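Local coordinates for protein N5-carboxyaminoimidazole ribonucleotide synthetase (Bacillus anthracis, PDB 3QFF) that probably uses ATP and bicarbonate to carboxylate 5-aminoimidazole ribonucleotide to its N5-carboxyamino form in purine biosynthesis, at residues E196-V201 with A215-V220. Sequence-based numbering, arbitrary orientation.
Sequences EVSVIV and AENIHV. With ADP (adenosine-5'-diphosphate), chain C.
The His-219 ring has ribose O3' of ADP over one face, 3.9 Å above its plane and offset toward the rim, while two waters lie in plane at its edge. The Glu-196 carboxylate reaches the ring obliquely, its plane turned 39° from the imidazole. The bond from His-219 ND1 to Glu-196 OE1 (3.0 Å) is weak, with an N-H...O angle of 128°. An extended chain beyond CG carries that carboxylate out to the nucleotide, where Glu-196 OE2 accepts a hydrogen bond from ADP O3' (2.8 Å); Glu-196 belongs to the ADP pocket, and the hairpin thus presents its carboxylate to the ribose. A water that donates to Glu-196 OE1 and accepts from His-219 N adds a second link. The amide of Asn-217 is held differently: its ND2 donates to Ser-198 OG over 2.9 Å, with the acceptor only 2° out of the amide plane. Ser-282 bonds the same hydroxyl, and Ser-227 takes Asn-217 OD1, which fixes the amide at both ends. Backbone pairing is antiparallel, with bonds of 2.8 Å (Ser-198 N to Ala-215 O) and 2.9 Å (Ala-215 N to Ser-198 O). Glu-216 lies with Val-197 on the sheet face opposite Ser-198 and Asn-217, its OE2 salt-bridged to Lys-195 and Arg-232. Within the ATP-grasp domain, strands 195-203 and 209-220 form a beta hairpin in a larger antiparallel sheet, flanked by strands 256-264 and 223-229 respectively.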
loop_
_atom_site.group_PDB
_atom_site.type_symbol
_atom_site.label_atom_id
_atom_site.label_comp_id
_atom_site.label_asym_id
_atom_site.label_seq_id
_atom_site.Cartn_x
_atom_site.Cartn_y
_atom_site.Cartn_z
ATOM N N GLU A 196 18.213 -11.810 18.400
ATOM C CA GLU A 196 17.421 -10.608 18.693
ATOM C C GLU A 196 16.076 -10.673 17.982
ATOM O O GLU A 196 16.011 -10.923 16.768
ATOM C CB GLU A 196 18.155 -9.344 18.290
ATOM C CG GLU A 196 19.225 -8.942 19.264
ATOM C CD GLU A 196 19.792 -7.593 18.949
ATOM O OE1 GLU A 196 20.644 -7.503 18.035
ATOM O OE2 GLU A 196 19.389 -6.614 19.617
ATOM N N VAL A 197 14.998 -10.477 18.739
ATOM C CA VAL A 197 13.659 -10.558 18.167
ATOM C C VAL A 197 12.830 -9.325 18.522
ATOM O O VAL A 197 13.105 -8.647 19.518
ATOM C CB VAL A 197 12.899 -11.890 18.546
ATOM C CG1 VAL A 197 13.720 -13.130 18.138
ATOM C CG2 VAL A 197 12.508 -11.938 20.040
ATOM N N SER A 198 11.836 -9.018 17.692
ATOM C CA SER A 198 10.912 -7.950 18.032
ATOM C C SER A 198 9.479 -8.295 17.654
ATOM O O SER A 198 9.242 -9.096 16.755
ATOM C CB SER A 198 11.336 -6.619 17.412
ATOM O OG SER A 198 11.108 -6.619 16.016
ATOM N N VAL A 199 8.535 -7.680 18.361
ATOM C CA VAL A 199 7.104 -7.859 18.140
ATOM C C VAL A 199 6.476 -6.461 18.111
ATOM O O VAL A 199 6.762 -5.620 18.985
ATOM C CB VAL A 199 6.442 -8.684 19.286
ATOM C CG1 VAL A 199 4.912 -8.655 19.180
ATOM C CG2 VAL A 199 6.933 -10.132 19.284
ATOM N N ILE A 200 5.657 -6.210 17.087
ATOM C CA ILE A 200 4.904 -4.970 16.979
ATOM C C ILE A 200 3.514 -5.272 17.528
ATOM O O ILE A 200 2.858 -6.216 17.071
ATOM C CB ILE A 200 4.754 -4.471 15.508
ATOM C CG1 ILE A 200 6.104 -4.382 14.767
ATOM C CG2 ILE A 200 3.991 -3.121 15.455
ATOM C CD1 ILE A 200 7.028 -3.287 15.243
ATOM N N VAL A 201 3.092 -4.499 18.523
ATOM C CA VAL A 201 1.725 -4.616 19.037
ATOM C C VAL A 201 0.938 -3.319 18.790
ATOM O O VAL A 201 1.490 -2.203 18.855
ATOM C CB VAL A 201 1.694 -5.096 20.540
ATOM C CG1 VAL A 201 2.641 -4.278 21.402
ATOM C CG2 VAL A 201 0.271 -5.082 21.095
ATOM N N ALA A 215 9.495 -11.156 14.680
ATOM C CA ALA A 215 10.542 -10.986 13.676
ATOM C C ALA A 215 11.902 -11.199 14.327
ATOM O O ALA A 215 12.142 -10.720 15.432
ATOM C CB ALA A 215 10.482 -9.596 13.073
ATOM N N GLU A 216 12.776 -11.922 13.634
ATOM C CA GLU A 216 14.178 -12.051 14.044
ATOM C C GLU A 216 14.972 -10.923 13.390
ATOM O O GLU A 216 14.948 -10.772 12.160
ATOM C CB GLU A 216 14.723 -13.432 13.652
ATOM C CG GLU A 216 16.258 -13.532 13.562
ATOM C CD GLU A 216 16.730 -14.878 12.986
ATOM O OE1 GLU A 216 15.884 -15.706 12.601
ATOM O OE2 GLU A 216 17.957 -15.105 12.915
ATOM N N ASN A 217 15.680 -10.141 14.208
ATOM C CA ASN A 217 16.394 -8.968 13.722
ATOM C C ASN A 217 17.903 -9.099 13.748
ATOM O O ASN A 217 18.479 -9.480 14.774
ATOM C CB ASN A 217 15.977 -7.738 14.523
ATOM C CG ASN A 217 14.507 -7.480 14.421
ATOM O OD1 ASN A 217 13.923 -7.621 13.349
ATOM N ND2 ASN A 217 13.885 -7.133 15.539
ATOM N N ILE A 218 18.527 -8.757 12.624
ATOM C CA ILE A 218 19.980 -8.793 12.503
ATOM C C ILE A 218 20.530 -7.368 12.417
ATOM O O ILE A 218 20.236 -6.628 11.463
ATOM C CB ILE A 218 20.443 -9.727 11.320
ATOM C CG1 ILE A 218 19.863 -11.139 11.518
ATOM C CG2 ILE A 218 21.988 -9.748 11.207
ATOM C CD1 ILE A 218 20.320 -12.214 10.519
ATOM N N HIS A 219 21.293 -6.979 13.443
ATOM C CA HIS A 219 21.931 -5.665 13.509
ATOM C C HIS A 219 23.404 -5.740 13.108
ATOM O O HIS A 219 24.069 -6.748 13.357
ATOM C CB HIS A 219 21.809 -5.053 14.908
ATOM C CG HIS A 219 20.398 -4.779 15.318
ATOM N ND1 HIS A 219 19.595 -5.738 15.896
ATOM C CD2 HIS A 219 19.635 -3.665 15.206
ATOM C CE1 HIS A 219 18.400 -5.223 16.131
ATOM N NE2 HIS A 219 18.397 -3.970 15.717
ATOM N N VAL A 220 23.884 -4.663 12.491
ATOM C CA VAL A 220 25.275 -4.510 12.054
ATOM C C VAL A 220 25.662 -3.054 12.282
ATOM O O VAL A 220 24.976 -2.150 11.805
ATOM C CB VAL A 220 25.443 -4.892 10.548
ATOM C CG1 VAL A 220 26.731 -4.293 9.944
ATOM C CG2 VAL A 220 25.420 -6.396 10.367
HETATM P PB ADP C . 20.365 1.245 20.700
HETATM O O1B ADP C . 21.505 2.108 20.211
HETATM O O2B ADP C . 19.319 2.027 21.465
HETATM O O3B ADP C . 19.811 0.329 19.635
HETATM P PA ADP C . 20.540 -1.150 22.354
HETATM O O1A ADP C . 19.456 -1.701 21.450
HETATM O O2A ADP C . 20.312 -1.057 23.845
HETATM O O3A ADP C . 21.056 0.292 21.819
HETATM O "O5'" ADP C . 21.845 -2.069 22.165
HETATM C "C5'" ADP C . 22.516 -2.105 20.907
HETATM C "C4'" ADP C . 23.048 -3.508 20.660
HETATM O "O4'" ADP C . 23.938 -3.868 21.719
HETATM C "C3'" ADP C . 21.936 -4.546 20.652
HETATM O "O3'" ADP C . 21.506 -4.831 19.318
HETATM C "C2'" ADP C . 22.552 -5.757 21.324
HETATM O "O2'" ADP C . 23.076 -6.647 20.334
HETATM C "C1'" ADP C . 23.704 -5.212 22.153
HETATM N N9 ADP C . 23.347 -5.228 23.599
HETATM C C8 ADP C . 22.767 -4.219 24.284
HETATM N N7 ADP C . 22.576 -4.552 25.585
HETATM C C5 ADP C . 23.042 -5.801 25.756
HETATM C C6 ADP C . 23.147 -6.757 26.888
HETATM N N6 ADP C . 22.704 -6.431 28.128
HETATM N N1 ADP C . 23.701 -7.969 26.633
HETATM C C2 ADP C . 24.145 -8.311 25.408
HETATM N N3 ADP C . 24.079 -7.493 24.343
HETATM C C4 ADP C . 23.552 -6.245 24.447
HETATM O O HOH W 1 19.444 -11.880 15.890
HETATM O O HOH W 2 21.705 -8.695 15.875
HETATM O O HOH W 3 15.356 -6.499 17.927
#